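DNA gyrase, B subunit, truncated (Myxococcus xanthus, PDB 3CWV) probably uses ATP to break, pass and rejoin double-stranded DNA, as a type II topoisomerase of the GyrB family. Local coordinates at residues 108-119 with 150-160; 170-178 with 189-197. All coordinates share one frame; numbering follows the deposited sequence.

Interaction 1: 108-119 with 150-160; sequences LSSRYQVDIWAD and ERGVRVHFVPD
Trp117 meets Arg154 with the edge of its indole: the two side chains lie alongside each other, and Trp117 CZ3 comes within 3.8 Å of Arg154 CB, with Gly152 O also near the ring plane. With an alanine in place of Trp117, Arg154 CB would probably lose its aromatic neighbour and the carbonyl of Glu143 the indole N-H it accepts. On the same face, Gln113 NE2 gives a nearly straight bond (176°, 2.9 Å) to the syn lone pair of Asp115 OD2. Arg154 NH2 stands 4.6 Å from Asp115 OD2, too far for a salt bridge, but a water 2.6 Å from Asp115 OD2 accepts from that nitrogen; Arg124 and Gln122 take Asp115 OD1. Further along, chi1 of 53° places Arg111 CG between its own N and carbonyl carbon, and the guanidinium plane then lies 3.8 Å beneath Val158 CG2.

The opposite face is largely apolar, with Tyr112 CB 3.8 Å from Phe157 CB and Val114 CG2 4.2 Å from Val155 CG2. Between the two faces runs the antiparallel backbone ladder; the N-to-C directions of strands 111-118 and 151-159 lie 176° apart. Its hydrogen-bonded pairs Gln113-His156, Asp115-Arg154 and Trp117-Gly152 carry two backbone bonds each, fixing the register that sorts the side chains.

These are inner strands of the mixed sheet of a domain consistent with the ATP-binding domain of GyrB proteins: 121-128 bonds to the outer edge of 111-118, while 64-70 flanks 151-159. Helix 75-82 covers Tyr112, Val114 and Ile116; helix 28-47 covers Val155, Phe157 and Pro159.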
# COMPACT_ATOMS: atom_id res chain seq x y z
N LEU A 108 15.32 8.82 -11.89
CA LEU A 108 15.04 8.21 -13.21
C LEU A 108 14.03 8.99 -14.05
O LEU A 108 13.38 8.41 -14.94
CB LEU A 108 14.60 6.75 -13.05
CG LEU A 108 15.66 5.87 -12.34
CD1 LEU A 108 15.20 4.43 -12.19
CD2 LEU A 108 17.07 5.95 -13.02
N SER A 109 13.86 10.27 -13.74
CA SER A 109 13.06 11.18 -14.55
C SER A 109 13.99 12.03 -15.43
O SER A 109 15.14 12.23 -15.08
CB SER A 109 12.17 12.07 -13.64
OG SER A 109 12.99 12.91 -12.82
N SER A 110 13.51 12.48 -16.60
CA SER A 110 14.28 13.47 -17.37
C SER A 110 14.00 14.86 -16.80
O SER A 110 14.82 15.75 -16.90
CB SER A 110 13.88 13.46 -18.86
OG SER A 110 12.50 13.62 -19.02
N ARG A 111 12.83 15.01 -16.19
CA ARG A 111 12.50 16.28 -15.53
C ARG A 111 11.48 16.04 -14.47
O ARG A 111 10.66 15.14 -14.59
CB ARG A 111 11.93 17.29 -16.54
CG ARG A 111 10.77 16.81 -17.38
CD ARG A 111 10.61 17.75 -18.60
NE ARG A 111 9.53 17.37 -19.51
CZ ARG A 111 9.60 16.38 -20.39
NH1 ARG A 111 10.67 15.60 -20.46
NH2 ARG A 111 8.56 16.14 -21.20
N TYR A 112 11.50 16.91 -13.44
CA TYR A 112 10.46 16.89 -12.45
C TYR A 112 10.19 18.28 -11.88
O TYR A 112 10.95 19.21 -12.09
CB TYR A 112 10.78 15.91 -11.32
CG TYR A 112 11.96 16.17 -10.41
CD1 TYR A 112 13.08 15.33 -10.45
CD2 TYR A 112 11.95 17.19 -9.45
CE1 TYR A 112 14.14 15.50 -9.58
CE2 TYR A 112 13.01 17.36 -8.57
CZ TYR A 112 14.10 16.50 -8.65
OH TYR A 112 15.15 16.64 -7.78
N GLN A 113 9.09 18.36 -11.16
CA GLN A 113 8.74 19.58 -10.43
C GLN A 113 8.11 19.18 -9.13
O GLN A 113 7.16 18.40 -9.10
CB GLN A 113 7.77 20.43 -11.25
CG GLN A 113 7.26 21.65 -10.49
CD GLN A 113 6.40 22.55 -11.37
OE1 GLN A 113 6.76 22.81 -12.52
NE2 GLN A 113 5.26 23.02 -10.84
N VAL A 114 8.65 19.70 -8.02
CA VAL A 114 8.06 19.41 -6.74
C VAL A 114 7.53 20.74 -6.14
O VAL A 114 8.26 21.71 -6.10
CB VAL A 114 9.14 18.80 -5.80
CG1 VAL A 114 8.62 18.64 -4.38
CG2 VAL A 114 9.59 17.42 -6.34
N ASP A 115 6.31 20.73 -5.66
CA ASP A 115 5.72 21.92 -5.00
C ASP A 115 5.38 21.57 -3.57
O ASP A 115 4.87 20.49 -3.29
CB ASP A 115 4.46 22.36 -5.72
CG ASP A 115 4.74 22.94 -7.10
OD1 ASP A 115 5.05 24.14 -7.17
OD2 ASP A 115 4.60 22.20 -8.13
N ILE A 116 5.69 22.48 -2.65
CA ILE A 116 5.41 22.24 -1.24
C ILE A 116 4.63 23.47 -0.77
O ILE A 116 5.08 24.60 -1.00
CB ILE A 116 6.70 22.07 -0.37
CG1 ILE A 116 7.70 21.04 -0.96
CG2 ILE A 116 6.34 21.68 1.07
CD1 ILE A 116 8.86 21.71 -1.70
N TRP A 117 3.47 23.25 -0.16
CA TRP A 117 2.65 24.34 0.36
C TRP A 117 2.73 24.22 1.88
O TRP A 117 2.59 23.13 2.41
CB TRP A 117 1.18 24.20 -0.06
CG TRP A 117 0.85 24.47 -1.52
CD1 TRP A 117 0.37 25.63 -2.06
CD2 TRP A 117 0.95 23.53 -2.61
NE1 TRP A 117 0.17 25.47 -3.42
CE2 TRP A 117 0.51 24.19 -3.78
CE3 TRP A 117 1.37 22.21 -2.70
CZ2 TRP A 117 0.49 23.57 -5.03
CZ3 TRP A 117 1.35 21.58 -3.95
CH2 TRP A 117 0.90 22.26 -5.09
N ALA A 118 2.95 25.34 2.57
CA ALA A 118 2.98 25.38 4.04
C ALA A 118 2.92 26.84 4.48
O ALA A 118 3.49 27.70 3.82
CB ALA A 118 4.24 24.73 4.57
N ASP A 119 2.22 27.13 5.57
CA ASP A 119 2.21 28.49 6.16
C ASP A 119 1.74 29.58 5.21
O ASP A 119 2.31 30.67 5.18
CB ASP A 119 3.61 28.86 6.65
CG ASP A 119 4.16 27.86 7.64
OD1 ASP A 119 3.44 27.56 8.62
OD2 ASP A 119 5.31 27.37 7.43
N GLU A 150 -3.71 22.22 5.56
CA GLU A 150 -2.66 23.00 6.23
C GLU A 150 -1.37 23.00 5.41
O GLU A 150 -0.74 24.06 5.20
CB GLU A 150 -2.35 22.42 7.62
CG GLU A 150 -3.45 22.53 8.64
CD GLU A 150 -2.99 22.11 10.05
OE1 GLU A 150 -1.76 22.01 10.27
OE2 GLU A 150 -3.85 21.88 10.92
N ARG A 151 -0.98 21.80 4.95
CA ARG A 151 0.21 21.67 4.14
C ARG A 151 -0.05 20.62 3.05
O ARG A 151 -1.01 19.86 3.11
CB ARG A 151 1.41 21.18 4.98
CG ARG A 151 1.73 22.03 6.18
CD ARG A 151 3.15 21.81 6.61
NE ARG A 151 3.33 22.33 7.96
CZ ARG A 151 4.46 22.25 8.64
NH1 ARG A 151 5.51 21.66 8.09
NH2 ARG A 151 4.51 22.73 9.88
N GLY A 152 0.83 20.60 2.06
CA GLY A 152 0.73 19.57 1.02
C GLY A 152 1.98 19.55 0.18
O GLY A 152 2.79 20.47 0.22
N VAL A 153 2.13 18.48 -0.60
CA VAL A 153 3.28 18.33 -1.45
C VAL A 153 2.82 17.64 -2.76
O VAL A 153 2.02 16.71 -2.71
CB VAL A 153 4.43 17.55 -0.76
CG1 VAL A 153 3.89 16.29 -0.07
CG2 VAL A 153 5.57 17.23 -1.74
N ARG A 154 3.26 18.18 -3.88
CA ARG A 154 3.03 17.56 -5.19
C ARG A 154 4.37 17.21 -5.85
O ARG A 154 5.28 18.02 -5.88
CB ARG A 154 2.25 18.52 -6.09
CG ARG A 154 1.92 17.99 -7.50
CD ARG A 154 1.34 19.18 -8.32
NE ARG A 154 0.68 18.74 -9.55
CZ ARG A 154 1.16 18.89 -10.79
NH1 ARG A 154 0.45 18.46 -11.83
NH2 ARG A 154 2.34 19.47 -11.00
N VAL A 155 4.47 16.00 -6.39
CA VAL A 155 5.67 15.59 -7.10
C VAL A 155 5.18 15.26 -8.51
O VAL A 155 4.32 14.42 -8.66
CB VAL A 155 6.29 14.32 -6.49
CG1 VAL A 155 7.47 13.83 -7.35
CG2 VAL A 155 6.80 14.60 -5.09
N HIS A 156 5.68 15.98 -9.50
CA HIS A 156 5.25 15.75 -10.90
C HIS A 156 6.52 15.35 -11.63
O HIS A 156 7.52 16.04 -11.50
CB HIS A 156 4.72 17.05 -11.51
CG HIS A 156 4.50 16.97 -12.99
ND1 HIS A 156 5.47 17.31 -13.91
CD2 HIS A 156 3.43 16.54 -13.70
CE1 HIS A 156 4.98 17.14 -15.13
NE2 HIS A 156 3.74 16.69 -15.03
N PHE A 157 6.50 14.27 -12.41
CA PHE A 157 7.72 13.85 -13.09
C PHE A 157 7.42 13.14 -14.41
O PHE A 157 6.29 12.71 -14.66
CB PHE A 157 8.62 12.96 -12.20
CG PHE A 157 8.09 11.57 -11.98
CD1 PHE A 157 8.57 10.51 -12.72
CD2 PHE A 157 7.09 11.33 -11.04
CE1 PHE A 157 8.06 9.20 -12.52
CE2 PHE A 157 6.57 10.05 -10.84
CZ PHE A 157 7.05 8.98 -11.59
N VAL A 158 8.45 13.06 -15.23
CA VAL A 158 8.40 12.41 -16.53
C VAL A 158 9.50 11.35 -16.58
O VAL A 158 10.69 11.67 -16.57
CB VAL A 158 8.63 13.44 -17.67
CG1 VAL A 158 8.51 12.77 -19.05
CG2 VAL A 158 7.63 14.61 -17.55
N PRO A 159 9.11 10.07 -16.62
CA PRO A 159 10.11 9.00 -16.72
C PRO A 159 11.04 9.31 -17.88
O PRO A 159 10.57 9.73 -18.95
CB PRO A 159 9.26 7.76 -17.02
CG PRO A 159 7.95 8.06 -16.27
CD PRO A 159 7.74 9.53 -16.59
N ASP A 160 12.33 9.11 -17.66
CA ASP A 160 13.35 9.50 -18.63
C ASP A 160 13.26 8.61 -19.88
O ASP A 160 13.51 7.39 -19.82
CB ASP A 160 14.73 9.35 -17.97
CG ASP A 160 15.83 10.08 -18.73
OD1 ASP A 160 15.87 9.98 -19.99
OD2 ASP A 160 16.62 10.79 -18.08
O HOH W 1 11.67 11.70 -20.73
O HOH W 2 4.54 19.69 -8.74
O HOH W 3 0.39 25.39 7.39

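Interaction 2: 170-178 with 189-197; sequences DRARLSRRC and RVSFADLQR
Helix 171-178 and strand 189-194 run almost antiparallel (168°), their axes 8.4 Å apart at the closest. This is helix-on-sheet packing of an alpha/beta sandwich: the helix is the connecting element of a beta-alpha-beta crossover from strand 151-159 to strand 189-194, and Phe192 fills the interface. With CG anti to the backbone N (chi1 -179°), the phenyl group extends from the strand to the helix and meets four of its residues on different sides. Ser175 OG lies over one face, 3.1 Å from Phe192 CD2. That hydroxyl is committed, since Ser175 OG donates to Arg171 O at 2.7 Å, reaching this carbonyl from the face opposite to Ser175 N; this bond restrains the hydroxyl's rotation beside the ring. Arg171 CG comes in at the ring edge, 3.7 Å from Phe192 CZ, and Leu174 CB adds a contact at CE1. Cys178 SG makes an oblique sulfur-aromatic contact, 5.3 Å from the Phe192 centroid and 63° off the ring normal, while Cys178 CB packs on Val190 CG1 at 3.7 Å. Trp203 of strand 199-204 touches both Cys178 and Phe192, and Val58 of strand 53-58 touches Phe192 and Arg171. Near the helix start the contact turns polar. Arg171 and Asp194 would probably attract, without forming a salt bridge; one water accepts from Arg171 NH1 at 2.8 Å and donates to Asp194 OD1 at 2.9 Å.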
# COMPACT_ATOMS: atom_id res chain seq x y z
N ASP A 170 -0.31 1.96 -17.93
CA ASP A 170 -1.57 1.23 -17.93
C ASP A 170 -2.46 1.92 -16.87
O ASP A 170 -2.26 1.70 -15.67
CB ASP A 170 -1.29 -0.22 -17.55
CG ASP A 170 -2.53 -1.11 -17.60
OD1 ASP A 170 -3.66 -0.64 -17.35
OD2 ASP A 170 -2.36 -2.31 -17.89
N ARG A 171 -3.40 2.75 -17.31
CA ARG A 171 -4.31 3.46 -16.40
C ARG A 171 -5.10 2.55 -15.47
O ARG A 171 -5.31 2.87 -14.29
CB ARG A 171 -5.31 4.33 -17.16
CG ARG A 171 -4.96 5.78 -17.24
CD ARG A 171 -3.86 6.00 -18.22
NE ARG A 171 -3.98 7.30 -18.87
CZ ARG A 171 -3.12 7.75 -19.78
NH1 ARG A 171 -3.30 8.95 -20.32
NH2 ARG A 171 -2.08 7.00 -20.15
N ALA A 172 -5.54 1.41 -16.01
CA ALA A 172 -6.31 0.44 -15.23
C ALA A 172 -5.53 -0.12 -14.05
O ALA A 172 -6.09 -0.27 -12.95
CB ALA A 172 -6.81 -0.71 -16.14
N ARG A 173 -4.27 -0.49 -14.26
CA ARG A 173 -3.51 -1.04 -13.13
C ARG A 173 -3.14 0.03 -12.08
O ARG A 173 -3.10 -0.26 -10.89
CB ARG A 173 -2.29 -1.85 -13.59
CG ARG A 173 -0.99 -1.15 -13.58
CD ARG A 173 0.13 -2.13 -13.89
NE ARG A 173 -0.07 -2.73 -15.21
CZ ARG A 173 0.90 -3.24 -15.96
NH1 ARG A 173 2.15 -3.27 -15.51
NH2 ARG A 173 0.62 -3.73 -17.16
N LEU A 174 -2.88 1.26 -12.52
CA LEU A 174 -2.68 2.38 -11.60
C LEU A 174 -3.94 2.68 -10.77
O LEU A 174 -3.84 2.85 -9.55
CB LEU A 174 -2.18 3.64 -12.34
CG LEU A 174 -0.80 3.54 -13.03
CD1 LEU A 174 -0.44 4.91 -13.55
CD2 LEU A 174 0.32 2.98 -12.09
N SER A 175 -5.13 2.71 -11.40
CA SER A 175 -6.40 2.86 -10.65
C SER A 175 -6.62 1.74 -9.66
O SER A 175 -7.04 1.99 -8.53
CB SER A 175 -7.65 2.94 -11.56
OG SER A 175 -7.38 3.68 -12.72
N ARG A 176 -6.34 0.50 -10.06
CA ARG A 176 -6.42 -0.62 -9.11
C ARG A 176 -5.50 -0.45 -7.91
O ARG A 176 -5.88 -0.79 -6.80
CB ARG A 176 -6.14 -1.96 -9.80
CG ARG A 176 -7.34 -2.53 -10.56
CD ARG A 176 -7.10 -3.97 -10.99
NE ARG A 176 -6.02 -4.06 -11.97
CZ ARG A 176 -6.18 -3.88 -13.28
NH1 ARG A 176 -7.37 -3.59 -13.77
NH2 ARG A 176 -5.14 -3.98 -14.09
N ARG A 177 -4.28 0.06 -8.11
CA ARG A 177 -3.37 0.24 -6.98
C ARG A 177 -3.89 1.34 -6.05
O ARG A 177 -3.73 1.28 -4.82
CB ARG A 177 -1.95 0.57 -7.47
CG ARG A 177 -0.93 0.88 -6.37
CD ARG A 177 -0.51 -0.34 -5.54
NE ARG A 177 0.07 -1.40 -6.36
CZ ARG A 177 1.32 -1.87 -6.26
NH1 ARG A 177 2.19 -1.38 -5.36
NH2 ARG A 177 1.70 -2.84 -7.07
N CYS A 178 -4.54 2.33 -6.62
CA CYS A 178 -5.12 3.40 -5.82
C CYS A 178 -6.27 2.85 -4.94
O CYS A 178 -6.39 3.19 -3.76
CB CYS A 178 -5.62 4.52 -6.71
SG CYS A 178 -4.35 5.57 -7.44
N ARG A 189 -8.47 9.19 1.80
CA ARG A 189 -9.10 9.55 0.51
C ARG A 189 -8.08 9.48 -0.62
O ARG A 189 -7.07 10.18 -0.60
CB ARG A 189 -9.69 10.97 0.58
CG ARG A 189 -10.81 11.04 1.61
CD ARG A 189 -11.38 12.41 1.76
NE ARG A 189 -12.52 12.37 2.69
CZ ARG A 189 -13.76 12.00 2.35
NH1 ARG A 189 -14.05 11.64 1.10
NH2 ARG A 189 -14.71 11.98 3.28
N VAL A 190 -8.32 8.59 -1.59
CA VAL A 190 -7.34 8.42 -2.66
C VAL A 190 -8.07 8.65 -3.96
O VAL A 190 -9.14 8.08 -4.16
CB VAL A 190 -6.79 6.98 -2.73
CG1 VAL A 190 -5.75 6.88 -3.85
CG2 VAL A 190 -6.15 6.55 -1.39
N SER A 191 -7.52 9.48 -4.84
CA SER A 191 -8.16 9.79 -6.11
C SER A 191 -7.22 9.48 -7.28
O SER A 191 -6.00 9.65 -7.18
CB SER A 191 -8.53 11.27 -6.17
OG SER A 191 -9.53 11.56 -5.20
N PHE A 192 -7.82 9.03 -8.38
CA PHE A 192 -7.08 8.84 -9.60
C PHE A 192 -7.70 9.75 -10.67
O PHE A 192 -8.87 9.63 -10.98
CB PHE A 192 -7.16 7.37 -10.00
CG PHE A 192 -6.42 7.06 -11.25
CD1 PHE A 192 -5.02 7.08 -11.26
CD2 PHE A 192 -7.11 6.76 -12.43
CE1 PHE A 192 -4.30 6.81 -12.44
CE2 PHE A 192 -6.40 6.50 -13.62
CZ PHE A 192 -4.99 6.51 -13.61
N ALA A 193 -6.91 10.68 -11.22
CA ALA A 193 -7.39 11.65 -12.20
C ALA A 193 -6.84 11.32 -13.57
O ALA A 193 -5.64 11.40 -13.83
CB ALA A 193 -7.00 13.06 -11.80
N ASP A 194 -7.76 10.90 -14.44
CA ASP A 194 -7.49 10.55 -15.82
C ASP A 194 -7.81 11.81 -16.64
O ASP A 194 -8.93 11.99 -17.12
CB ASP A 194 -8.44 9.41 -16.18
CG ASP A 194 -8.02 8.66 -17.42
OD1 ASP A 194 -7.43 9.26 -18.34
OD2 ASP A 194 -8.30 7.44 -17.46
N LEU A 195 -6.84 12.71 -16.75
CA LEU A 195 -7.06 14.03 -17.35
C LEU A 195 -7.63 13.99 -18.78
O LEU A 195 -8.44 14.84 -19.17
CB LEU A 195 -5.76 14.83 -17.34
CG LEU A 195 -5.19 15.12 -15.95
CD1 LEU A 195 -4.00 16.07 -16.04
CD2 LEU A 195 -6.29 15.70 -15.05
N GLN A 196 -7.18 13.01 -19.54
CA GLN A 196 -7.66 12.81 -20.91
C GLN A 196 -9.18 12.57 -20.95
O GLN A 196 -9.90 13.24 -21.70
CB GLN A 196 -6.91 11.64 -21.56
CG GLN A 196 -5.48 11.95 -21.92
CD GLN A 196 -5.01 11.16 -23.13
OE1 GLN A 196 -4.63 9.99 -23.02
NE2 GLN A 196 -5.03 11.81 -24.30
N ARG A 197 -9.66 11.63 -20.13
CA ARG A 197 -11.07 11.26 -20.12
C ARG A 197 -11.99 12.28 -19.43
O ARG A 197 -13.20 12.09 -19.40
CB ARG A 197 -11.25 9.90 -19.43
CG ARG A 197 -10.51 8.75 -20.09
CD ARG A 197 -10.86 7.44 -19.41
NE ARG A 197 -12.30 7.20 -19.36
CZ ARG A 197 -12.98 6.51 -20.26
NH1 ARG A 197 -12.35 5.97 -21.30
NH2 ARG A 197 -14.30 6.34 -20.13
O HOH W 4 -4.92 10.65 -18.87

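Along the chain the two contacts come one after the other, with no interleaving: strand 151-159, the second half of interaction 1, leads into helix 171-184, the first half of interaction 2. Their centres are 18 Å apart and their nearest atoms about 7 Å, without touching. Both nevertheless belong to one mixed sheet, where strands 64-70 and 53-58 lie between 151-159 and 189-194. Interaction 1 joins neighbouring strands within the sheet, whereas interaction 2 lays a helix on it. Helix 28-47 bridges them, touching Phe157 in 151-159 and Arg173 and Arg177 in 170-178, which ties both contacts into a single layered domain, consistent with the ATP-binding domain of GyrB proteins.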